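Local coordinates for hypothetical protein TM0486 (Thermotoga maritima, PDB 1VK8) that binds thiamin and is involved in the response of the cell to oxidative conditions, with a probable role in thiamin biosynthesis or salvage, at residues I39-I42 and S43-G46; T97-E100 and K101-Y105; A73-L76 and E77-K81; I65-R68 and V69-L72. All coordinates share one frame; numbering follows the deposited sequence.

Interaction 1: residues I39-I42 and S43-G46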
loop_
_atom_site.group_PDB
_atom_site.type_symbol
_atom_site.label_atom_id
_atom_site.label_comp_id
_atom_site.label_asym_id
_atom_site.label_seq_id
_atom_site.Cartn_x
_atom_site.Cartn_y
_atom_site.Cartn_z
ATOM N N ILE C 39 -16.939 1.109 -6.582
ATOM C CA ILE C 39 -17.511 2.126 -5.682
ATOM C C ILE C 39 -19.000 1.915 -5.481
ATOM O O ILE C 39 -19.468 1.935 -4.353
ATOM C CB ILE C 39 -17.156 3.565 -6.137
ATOM C CG1 ILE C 39 -15.641 3.753 -6.043
ATOM C CG2 ILE C 39 -17.881 4.619 -5.246
ATOM C CD1 ILE C 39 -15.110 4.919 -6.809
ATOM N N GLU C 40 -19.735 1.655 -6.561
ATOM C CA GLU C 40 -21.148 1.363 -6.470
ATOM C C GLU C 40 -21.419 0.143 -5.586
ATOM O O GLU C 40 -22.343 0.144 -4.761
ATOM C CB GLU C 40 -21.690 1.153 -7.883
ATOM C CG GLU C 40 -23.158 0.809 -7.995
ATOM C CD GLU C 40 -23.615 0.719 -9.454
ATOM O OE1 GLU C 40 -22.939 0.033 -10.278
ATOM O OE2 GLU C 40 -24.649 1.340 -9.773
ATOM N N LYS C 41 -20.617 -0.904 -5.739
ATOM C CA LYS C 41 -20.787 -2.084 -4.905
ATOM C C LYS C 41 -20.503 -1.758 -3.429
ATOM O O LYS C 41 -21.263 -2.164 -2.547
ATOM C CB LYS C 41 -19.912 -3.243 -5.402
ATOM C CG LYS C 41 -20.002 -4.505 -4.564
ATOM C CD LYS C 41 -21.389 -5.120 -4.574
ATOM C CE LYS C 41 -21.696 -5.863 -5.840
ATOM N NZ LYS C 41 -22.920 -6.698 -5.702
ATOM N N ILE C 42 -19.397 -1.076 -3.149
ATOM C CA ILE C 42 -19.089 -0.687 -1.765
ATOM C C ILE C 42 -20.248 0.109 -1.104
ATOM O O ILE C 42 -20.567 -0.101 0.066
ATOM C CB ILE C 42 -17.758 0.107 -1.734
ATOM C CG1 ILE C 42 -16.583 -0.813 -2.078
ATOM C CG2 ILE C 42 -17.523 0.728 -0.369
ATOM C CD1 ILE C 42 -15.321 -0.077 -2.445
ATOM N N SER C 43 -20.902 0.985 -1.862
ATOM C CA SER C 43 -21.988 1.842 -1.344
ATOM C C SER C 43 -23.250 1.060 -0.956
ATOM O O SER C 43 -24.086 1.562 -0.203
ATOM C CB SER C 43 -22.341 2.909 -2.369
ATOM O OG SER C 43 -23.162 2.398 -3.403
ATOM N N SER C 44 -23.384 -0.153 -1.496
ATOM C CA SER C 44 -24.535 -1.026 -1.242
ATOM C C SER C 44 -24.385 -1.750 0.078
ATOM O O SER C 44 -25.315 -2.402 0.516
ATOM C CB SER C 44 -24.673 -2.077 -2.364
ATOM O OG SER C 44 -23.672 -3.085 -2.231
ATOM N N TRP C 45 -23.225 -1.657 0.712
ATOM C CA TRP C 45 -22.983 -2.398 1.943
ATOM C C TRP C 45 -23.682 -1.793 3.131
ATOM O O TRP C 45 -23.737 -2.443 4.164
ATOM C CB TRP C 45 -21.487 -2.494 2.275
ATOM C CG TRP C 45 -20.650 -3.232 1.245
ATOM C CD1 TRP C 45 -21.092 -3.955 0.184
ATOM C CD2 TRP C 45 -19.224 -3.302 1.221
ATOM N NE1 TRP C 45 -20.020 -4.453 -0.514
ATOM C CE2 TRP C 45 -18.861 -4.058 0.097
ATOM C CE3 TRP C 45 -18.206 -2.786 2.045
ATOM C CZ2 TRP C 45 -17.528 -4.317 -0.223
ATOM C CZ3 TRP C 45 -16.884 -3.043 1.726
ATOM C CH2 TRP C 45 -16.565 -3.807 0.604
ATOM N N GLY C 46 -24.107 -0.525 3.033
ATOM C CA GLY C 46 -24.815 0.124 4.119
ATOM C C GLY C 46 -23.921 0.762 5.171
ATOM O O GLY C 46 -24.405 1.352 6.148
#

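Interaction 2: residues T97-E100 and K101-Y105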
loop_
_atom_site.group_PDB
_atom_site.type_symbol
_atom_site.label_atom_id
_atom_site.label_comp_id
_atom_site.label_asym_id
_atom_site.label_seq_id
_atom_site.Cartn_x
_atom_site.Cartn_y
_atom_site.Cartn_z
ATOM N N THR C 97 -12.684 4.976 14.181
ATOM C CA THR C 97 -13.640 5.470 13.192
ATOM C C THR C 97 -12.981 6.480 12.274
ATOM O O THR C 97 -11.911 7.003 12.579
ATOM C CB THR C 97 -14.820 6.190 13.883
ATOM O OG1 THR C 97 -14.325 7.242 14.717
ATOM C CG2 THR C 97 -15.556 5.268 14.825
ATOM N N ILE C 98 -13.654 6.760 11.155
ATOM C CA ILE C 98 -13.215 7.782 10.223
ATOM C C ILE C 98 -13.085 9.131 10.941
ATOM O O ILE C 98 -12.039 9.799 10.832
ATOM C CB ILE C 98 -14.187 7.836 8.998
ATOM C CG1 ILE C 98 -14.023 6.590 8.122
ATOM C CG2 ILE C 98 -13.945 9.105 8.192
ATOM C CD1 ILE C 98 -15.091 6.428 7.018
ATOM N N GLU C 99 -14.115 9.500 11.709
ATOM C CA GLU C 99 -14.196 10.809 12.355
ATOM C C GLU C 99 -13.049 11.000 13.325
ATOM O O GLU C 99 -12.470 12.069 13.393
ATOM C CB GLU C 99 -15.544 10.977 13.068
ATOM C CG GLU C 99 -15.790 12.335 13.705
ATOM C CD GLU C 99 -17.092 12.402 14.499
ATOM O OE1 GLU C 99 -17.916 11.455 14.418
ATOM O OE2 GLU C 99 -17.298 13.418 15.208
ATOM N N GLU C 100 -12.668 9.947 14.038
ATOM C CA GLU C 100 -11.573 10.051 15.005
ATOM C C GLU C 100 -10.261 10.387 14.303
ATOM O O GLU C 100 -9.380 10.989 14.890
ATOM C CB GLU C 100 -11.403 8.751 15.809
ATOM C CG GLU C 100 -12.497 8.535 16.836
ATOM C CD GLU C 100 -12.432 7.173 17.508
ATOM O OE1 GLU C 100 -12.909 6.190 16.920
ATOM O OE2 GLU C 100 -11.909 7.083 18.639
ATOM N N LYS C 101 -10.134 9.997 13.046
ATOM C CA LYS C 101 -8.925 10.270 12.273
ATOM C C LYS C 101 -8.948 11.552 11.417
ATOM O O LYS C 101 -7.895 12.113 11.127
ATOM C CB LYS C 101 -8.648 9.064 11.407
ATOM C CG LYS C 101 -8.551 7.763 12.186
ATOM C CD LYS C 101 -8.766 6.554 11.306
ATOM C CE LYS C 101 -7.465 6.141 10.718
ATOM N NZ LYS C 101 -7.755 5.106 9.782
ATOM N N VAL C 102 -10.111 12.043 11.007
ATOM C CA VAL C 102 -10.158 13.203 10.092
ATOM C C VAL C 102 -10.855 14.451 10.593
ATOM O O VAL C 102 -10.711 15.495 9.979
ATOM C CB VAL C 102 -10.896 12.881 8.759
ATOM C CG1 VAL C 102 -10.308 11.677 8.101
ATOM C CG2 VAL C 102 -12.402 12.722 8.989
ATOM N N SER C 103 -11.665 14.337 11.640
ATOM C CA SER C 103 -12.547 15.438 12.051
ATOM C C SER C 103 -11.780 16.725 12.286
ATOM O O SER C 103 -12.256 17.792 11.924
ATOM C CB SER C 103 -13.340 15.071 13.308
ATOM O OG SER C 103 -12.485 14.829 14.402
ATOM N N LYS C 104 -10.603 16.595 12.896
ATOM C CA LYS C 104 -9.640 17.687 13.090
ATOM C C LYS C 104 -9.394 18.555 11.850
ATOM O O LYS C 104 -9.074 19.733 11.977
ATOM C CB LYS C 104 -8.275 17.101 13.516
ATOM C CG LYS C 104 -7.681 17.678 14.783
ATOM C CD LYS C 104 -6.160 17.722 14.715
ATOM C CE LYS C 104 -5.654 18.973 13.992
ATOM N NZ LYS C 104 -4.472 19.583 14.676
ATOM N N TYR C 105 -9.471 17.948 10.669
ATOM C CA TYR C 105 -9.147 18.617 9.411
ATOM C C TYR C 105 -10.366 19.043 8.611
ATOM O O TYR C 105 -10.228 19.485 7.478
ATOM C CB TYR C 105 -8.258 17.694 8.569
ATOM C CG TYR C 105 -7.041 17.342 9.341
ATOM C CD1 TYR C 105 -6.070 18.291 9.548
ATOM C CD2 TYR C 105 -6.895 16.090 9.944
ATOM C CE1 TYR C 105 -4.966 18.017 10.304
ATOM C CE2 TYR C 105 -5.792 15.811 10.727
ATOM C CZ TYR C 105 -4.835 16.781 10.896
ATOM O OH TYR C 105 -3.719 16.537 11.637
HETATM O O HOH W 1 -9.655 14.125 14.407
#

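Interaction 3: residues A73-L76 and E77-K81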
loop_
_atom_site.group_PDB
_atom_site.type_symbol
_atom_site.label_atom_id
_atom_site.label_comp_id
_atom_site.label_asym_id
_atom_site.label_seq_id
_atom_site.Cartn_x
_atom_site.Cartn_y
_atom_site.Cartn_z
ATOM N N ALA C 73 -14.564 -8.951 -4.763
ATOM C CA ALA C 73 -13.605 -9.548 -5.700
ATOM C C ALA C 73 -14.314 -10.399 -6.754
ATOM O O ALA C 73 -14.020 -10.303 -7.954
ATOM C CB ALA C 73 -12.606 -10.353 -4.961
ATOM N N ARG C 74 -15.254 -11.236 -6.312
ATOM C CA ARG C 74 -16.004 -12.082 -7.232
ATOM C C ARG C 74 -16.777 -11.231 -8.194
ATOM O O ARG C 74 -16.862 -11.536 -9.358
ATOM C CB ARG C 74 -17.014 -12.978 -6.493
ATOM C CG ARG C 74 -16.518 -14.308 -5.951
ATOM C CD ARG C 74 -15.047 -14.614 -6.126
ATOM N NE ARG C 74 -14.694 -15.896 -5.501
ATOM C CZ ARG C 74 -13.459 -16.273 -5.168
ATOM N NH1 ARG C 74 -12.435 -15.467 -5.383
ATOM N NH2 ARG C 74 -13.249 -17.460 -4.604
ATOM N N TYR C 75 -17.389 -10.176 -7.676
ATOM C CA TYR C 75 -18.203 -9.275 -8.475
ATOM C C TYR C 75 -17.360 -8.619 -9.566
ATOM O O TYR C 75 -17.783 -8.525 -10.718
ATOM C CB TYR C 75 -18.811 -8.206 -7.556
ATOM C CG TYR C 75 -19.580 -7.149 -8.275
ATOM C CD1 TYR C 75 -20.770 -7.455 -8.935
ATOM C CD2 TYR C 75 -19.138 -5.836 -8.295
ATOM C CE1 TYR C 75 -21.471 -6.484 -9.595
ATOM C CE2 TYR C 75 -19.848 -4.865 -8.939
ATOM C CZ TYR C 75 -21.005 -5.197 -9.594
ATOM O OH TYR C 75 -21.696 -4.220 -10.242
ATOM N N LEU C 76 -16.172 -8.165 -9.188
ATOM C CA LEU C 76 -15.285 -7.434 -10.096
ATOM C C LEU C 76 -14.699 -8.278 -11.214
ATOM O O LEU C 76 -14.386 -7.749 -12.279
ATOM C CB LEU C 76 -14.142 -6.766 -9.342
ATOM C CG LEU C 76 -14.590 -5.623 -8.407
ATOM C CD1 LEU C 76 -13.398 -5.109 -7.644
ATOM C CD2 LEU C 76 -15.299 -4.545 -9.203
ATOM N N GLU C 77 -14.560 -9.578 -11.009
ATOM C CA GLU C 77 -14.008 -10.406 -12.081
ATOM C C GLU C 77 -14.848 -10.416 -13.352
ATOM O O GLU C 77 -14.316 -10.730 -14.394
ATOM C CB GLU C 77 -13.654 -11.839 -11.658
ATOM C CG GLU C 77 -14.634 -12.590 -10.801
ATOM C CD GLU C 77 -14.285 -14.069 -10.674
ATOM O OE1 GLU C 77 -13.204 -14.487 -11.156
ATOM O OE2 GLU C 77 -15.111 -14.816 -10.095
ATOM N N GLN C 78 -16.126 -10.058 -13.279
ATOM C CA GLN C 78 -16.940 -9.851 -14.489
ATOM C C GLN C 78 -16.390 -8.716 -15.360
ATOM O O GLN C 78 -16.586 -8.705 -16.558
ATOM C CB GLN C 78 -18.369 -9.411 -14.171
ATOM C CG GLN C 78 -19.132 -10.109 -13.072
ATOM C CD GLN C 78 -20.385 -9.308 -12.649
ATOM O OE1 GLN C 78 -20.957 -8.551 -13.446
ATOM N NE2 GLN C 78 -20.805 -9.487 -11.408
ATOM N N PHE C 79 -15.799 -7.712 -14.733
ATOM C CA PHE C 79 -15.381 -6.480 -15.408
ATOM C C PHE C 79 -13.885 -6.422 -15.755
ATOM O O PHE C 79 -13.453 -5.647 -16.634
ATOM C CB PHE C 79 -15.760 -5.295 -14.542
ATOM C CG PHE C 79 -17.201 -5.302 -14.122
ATOM C CD1 PHE C 79 -18.209 -5.249 -15.081
ATOM C CD2 PHE C 79 -17.553 -5.379 -12.774
ATOM C CE1 PHE C 79 -19.541 -5.268 -14.705
ATOM C CE2 PHE C 79 -18.863 -5.396 -12.390
ATOM C CZ PHE C 79 -19.876 -5.339 -13.353
ATOM N N ALA C 80 -13.106 -7.267 -15.086
ATOM C CA ALA C 80 -11.669 -7.286 -15.260
ATOM C C ALA C 80 -11.172 -8.660 -14.847
ATOM O O ALA C 80 -11.382 -9.094 -13.727
ATOM C CB ALA C 80 -11.034 -6.225 -14.424
ATOM N N LYS C 81 -10.513 -9.315 -15.770
ATOM C CA LYS C 81 -9.988 -10.651 -15.571
ATOM C C LYS C 81 -8.771 -10.624 -14.650
ATOM O O LYS C 81 -8.408 -11.652 -14.113
ATOM C CB LYS C 81 -9.555 -11.246 -16.909
ATOM C CG LYS C 81 -10.627 -12.076 -17.633
ATOM C CD LYS C 81 -11.939 -11.326 -17.780
ATOM C CE LYS C 81 -13.006 -11.835 -16.819
ATOM N NZ LYS C 81 -14.316 -11.125 -17.049
#

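Interaction 4: residues I65-R68 and V69-L72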
loop_
_atom_site.group_PDB
_atom_site.type_symbol
_atom_site.label_atom_id
_atom_site.label_comp_id
_atom_site.label_asym_id
_atom_site.label_seq_id
_atom_site.Cartn_x
_atom_site.Cartn_y
_atom_site.Cartn_z
ATOM N N ILE C 65 -16.729 -6.699 6.956
ATOM C CA ILE C 65 -16.018 -6.060 5.830
ATOM C C ILE C 65 -15.205 -7.120 5.056
ATOM O O ILE C 65 -15.236 -7.161 3.828
ATOM C CB ILE C 65 -15.123 -4.872 6.304
ATOM C CG1 ILE C 65 -15.936 -3.701 6.831
ATOM C CG2 ILE C 65 -14.256 -4.348 5.146
ATOM C CD1 ILE C 65 -15.073 -2.743 7.741
HETATM N N MSE C 66 -14.511 -8.005 5.766
HETATM C CA MSE C 66 -13.723 -9.056 5.090
HETATM C C MSE C 66 -14.633 -9.923 4.213
HETATM O O MSE C 66 -14.304 -10.225 3.087
HETATM C CB MSE C 66 -12.948 -9.907 6.097
HETATM C CG MSE C 66 -11.885 -9.168 6.851
HETATM SE SE MSE C 66 -10.600 -8.208 5.636
HETATM C CE MSE C 66 -11.218 -6.387 5.871
ATOM N N ASP C 67 -15.822 -10.270 4.714
ATOM C CA ASP C 67 -16.793 -11.016 3.929
ATOM C C ASP C 67 -17.311 -10.233 2.731
ATOM O O ASP C 67 -17.552 -10.802 1.668
ATOM C CB ASP C 67 -17.981 -11.437 4.810
ATOM C CG ASP C 67 -17.635 -12.565 5.792
ATOM O OD1 ASP C 67 -16.618 -13.276 5.613
ATOM O OD2 ASP C 67 -18.341 -12.789 6.794
ATOM N N ARG C 68 -17.512 -8.929 2.897
ATOM C CA ARG C 68 -17.909 -8.085 1.781
ATOM C C ARG C 68 -16.817 -7.981 0.735
ATOM O O ARG C 68 -17.099 -7.914 -0.461
ATOM C CB ARG C 68 -18.308 -6.680 2.260
ATOM C CG ARG C 68 -19.545 -6.664 3.111
ATOM C CD ARG C 68 -20.743 -7.169 2.425
ATOM N NE ARG C 68 -21.942 -6.554 2.979
ATOM C CZ ARG C 68 -23.126 -6.623 2.403
ATOM N NH1 ARG C 68 -23.292 -7.310 1.282
ATOM N NH2 ARG C 68 -24.166 -6.035 2.957
ATOM N N VAL C 69 -15.572 -7.986 1.184
ATOM C CA VAL C 69 -14.444 -7.943 0.267
ATOM C C VAL C 69 -14.419 -9.223 -0.575
ATOM O O VAL C 69 -14.139 -9.155 -1.752
ATOM C CB VAL C 69 -13.112 -7.681 1.012
ATOM C CG1 VAL C 69 -11.933 -7.930 0.111
ATOM C CG2 VAL C 69 -13.098 -6.262 1.567
ATOM N N LYS C 70 -14.748 -10.380 0.007
ATOM C CA LYS C 70 -14.864 -11.618 -0.782
ATOM C C LYS C 70 -15.851 -11.459 -1.935
ATOM O O LYS C 70 -15.567 -11.838 -3.072
ATOM C CB LYS C 70 -15.298 -12.820 0.063
ATOM C CG LYS C 70 -14.400 -13.231 1.193
ATOM C CD LYS C 70 -15.054 -14.390 1.895
ATOM C CE LYS C 70 -14.582 -14.590 3.275
ATOM N NZ LYS C 70 -15.417 -15.652 3.882
ATOM N N GLU C 71 -17.023 -10.924 -1.624
ATOM C CA GLU C 71 -18.067 -10.664 -2.622
ATOM C C GLU C 71 -17.628 -9.628 -3.644
ATOM O O GLU C 71 -17.913 -9.782 -4.819
ATOM C CB GLU C 71 -19.362 -10.221 -1.933
ATOM C CG GLU C 71 -20.006 -11.329 -1.106
ATOM C CD GLU C 71 -21.026 -10.823 -0.090
ATOM O OE1 GLU C 71 -21.294 -9.610 -0.042
ATOM O OE2 GLU C 71 -21.564 -11.656 0.669
ATOM N N LEU C 72 -16.953 -8.573 -3.195
ATOM C CA LEU C 72 -16.436 -7.544 -4.087
ATOM C C LEU C 72 -15.516 -8.121 -5.168
ATOM O O LEU C 72 -15.684 -7.826 -6.357
ATOM C CB LEU C 72 -15.694 -6.455 -3.305
ATOM C CG LEU C 72 -15.074 -5.321 -4.152
ATOM C CD1 LEU C 72 -16.148 -4.577 -4.888
ATOM C CD2 LEU C 72 -14.289 -4.404 -3.275
HETATM O O HOH W 2 -18.807 -13.172 1.829
HETATM O O HOH W 3 -21.623 -7.587 -1.455
#

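Interaction 1: residues I39-I42 and S43-G46
Trp45 folds back under the last turn of helix 31-43 and lays its indole against Ile42. The side chain starts at Trp45 CB, which sits 3.4 Å from Ile42 O. CG is placed beside the backbone N and anti to the carbonyl carbon (chi1 -62°), and that torsion turns the ring back along the helix. CG and CD2 then lie near Ile42 O, while CD1 and NE1 approach Lys41 O; NE1 does not bond to that oxygen, since the angle is poor. Further out, the face of the five-membered ring of Trp45 receives a CH-pi contact from Ile42 CA, 3.9 Å from the ring centroid and only 12° off its normal. At the far end Trp45 CH2 meets Ile42 CG1 at 4.0 Å. Beyond the segments, Val58 and Ile20 of the sheet and Arg68 of helix 62-76 also pack on the indole, which is buried.

Two serines tie off the helix end. Ser43 OG donates to Glu40 O at 2.8 Å, and Ser44 OG donates to Lys41 O at 2.6 Å, in the carbonyl plane and on a lone pair. Ser44 N reaches the same Lys41 O at 3.1 Å from well above that plane, so two donors of one residue grip one oxygen. Ser43 N to Ile39 O keeps the i to i+4 spacing, whereas Ser44 N keeps just a weak bond to Glu40 O, and Trp45 N bonds to Ile42 O at 3.1 Å, three back. The tightening of the turn, followed by positive phi at Gly46, is typical of a helix C-terminus, here leading into strand 48-51 of the antiparallel sheet.

Interaction 2: residues T97-E100 and K101-Y105
Ser103 holds its OG between its own backbone N and carbonyl carbon (chi1 62°), which turns the hydroxyl back to Glu99 O, while Glu99 sets CG anti to the backbone N (chi1 -176°) and brings it to 3.7 Å from Ser103 CB. Ser103 OG donates to Glu99 O at 2.9 Å and Ser103 N donates to the same oxygen at 3.0 Å. These two donors arrive from opposite faces of the carbonyl plane, so the oxygen is clasped from both sides.

One residue earlier Ile98 O is shared in a different way. Val102 N approaches Ile98 O nearly along the C=O axis at 3.0 Å, whereas Lys101 N stands above the carbonyl plane. Ile98 and Val102 run side by side, pointing the same way, and their CG2 methyls meet at 4.0 Å; Pro53 and Gly52 of the second subunit pack on this pair. Lys101 lays its aliphatic chain past Thr97 O, with CD 3.4 Å from it, and carries NZ to Thr17 and to a salt bridge with Asp90.

Thr97 is the N-cap of helix 98-102: its OG1 accepts from Glu100 N at 3.2 Å and donates to Glu100 OE1 at 2.8 Å, using the anti lone pair of that oxygen. At the other end water 1 donates to Glu100 O and accepts from Lys104 N, bridging the backbone where the chain passes into a 3-10 segment. The chemistry implies a short helix secured by side-chain hydroxyls near both ends, with its apolar side given to the subunit interface.

Interaction 3: residues A73-L76 and E77-K81
Leu76 O is gripped by two backbone donors as helix 62-76 runs out: Phe79 N at 2.8 Å, standing well above the carbonyl plane, and Ala80 N in a weak bond at 3.1 Å. Before it, Glu77 N still bonds to Ala73 O at 3.2 Å in the helical spacing, so the change of pattern falls within a few residues.

Phe79 completes the turn by bringing its ring to Tyr75. The pair is T-shaped (edge-to-face): the edge of Phe79 points at the face of Tyr75, the planes stand 77° apart and the centroids 5.2 Å apart. Phe79 CE2 does the touching, 3.5 Å from Tyr75 CZ and offset toward the rim. Tyr75 carries CG anti to its backbone nitrogen (chi1 175°), which swings the phenol along the helix toward the following turn. Gln78 NE2 comes to 3.2 Å from Tyr75 CD1, with ring and amide planes nearly perpendicular. Lys41 of helix 31-43 adds a cation-pi contact to Tyr75, while Phe79 packs on Glu33 and Arg37 of that helix. Replacing Tyr75 by an alanine would probably leave the Phe79 edge without its ring face and the Lys41 ammonium without its pi partner.

Lys81 NZ donates to Glu77 O at 2.7 Å in the carbonyl plane. The chemistry implies a turn fixed jointly by backbone bonds, an aromatic pair and a lysine tether.

Interaction 4: residues I65-R68 and V69-L72
Asp67 and Lys70 lie side by side on an amphipathic stretch of helix 62-76, whose apolar side covers the antiparallel sheet. Their salt bridge joins Asp67 OD1 to Lys70 NZ at 3.2 Å, a weak bond by its length, and Lys70 CE lies 3.4 Å from the same oxygen. Lys70 is extended beyond CG, which lets its ammonium span the three-residue step. The stronger partners are across the subunit boundary, where Lys70 of the third subunit binds Asp67 OD1 and Asp67 of that subunit binds Lys70 NZ, so the charges form a reciprocal cluster. A methionine in place of Lys70 would probably leave the Asp67 carboxylates of both subunits short of a positive mate.

The second ion pair, Arg68 NH1 to Glu71 OE1, is also weak at 3.3 Å, though fairly straight at 157°. The carboxylate oxygen meets the guanidinium at its edge, near its plane, while the two flat groups stand 85° apart. A bend at chi2 (-61°) turns the arginine chain toward Glu71, and its CD touches OE1 as well.

Behind these pairs the backbone fixes the spacing. Val69 N to Ile65 O and Leu72 N to Arg68 O are both 2.8 Å, with Lys70 N to Met66 O between them. On the buried side Ile65 packs on Val16 and Val18, selenomethionine Met66 and Val69 on Leu87, and Leu72 on Ile20. Two waters bridge on the polar side: water 2 donates to Asp67 O and weakly to Glu71 OE2, and water 3, a weak acceptor from Arg68 NH1, donates to Glu71 OE1 at 2.5 Å.

Along the chain the order is interaction 1, interaction 4, interaction 3 and interaction 2. Interactions 4 and 3 adjoin on helix 62-76, their centres about 13 Å apart, and both touch the third subunit. Interaction 1, at the end of helix 31-43, packs against both: Trp45 CE2 lies 3.4 Å from Arg68 CB, and Lys41 CE 3.5 Å from Tyr75 CG. The two helices thus meet each other as well as the four-stranded antiparallel sheet. Interaction 2, on helix 98-102, stands apart, its centre about 32 Å from that of interaction 3. Interactions 1 and 2 both reach the second subunit, Ile39 packing on Tyr105 of that chain, while helix 62-76 serves the third.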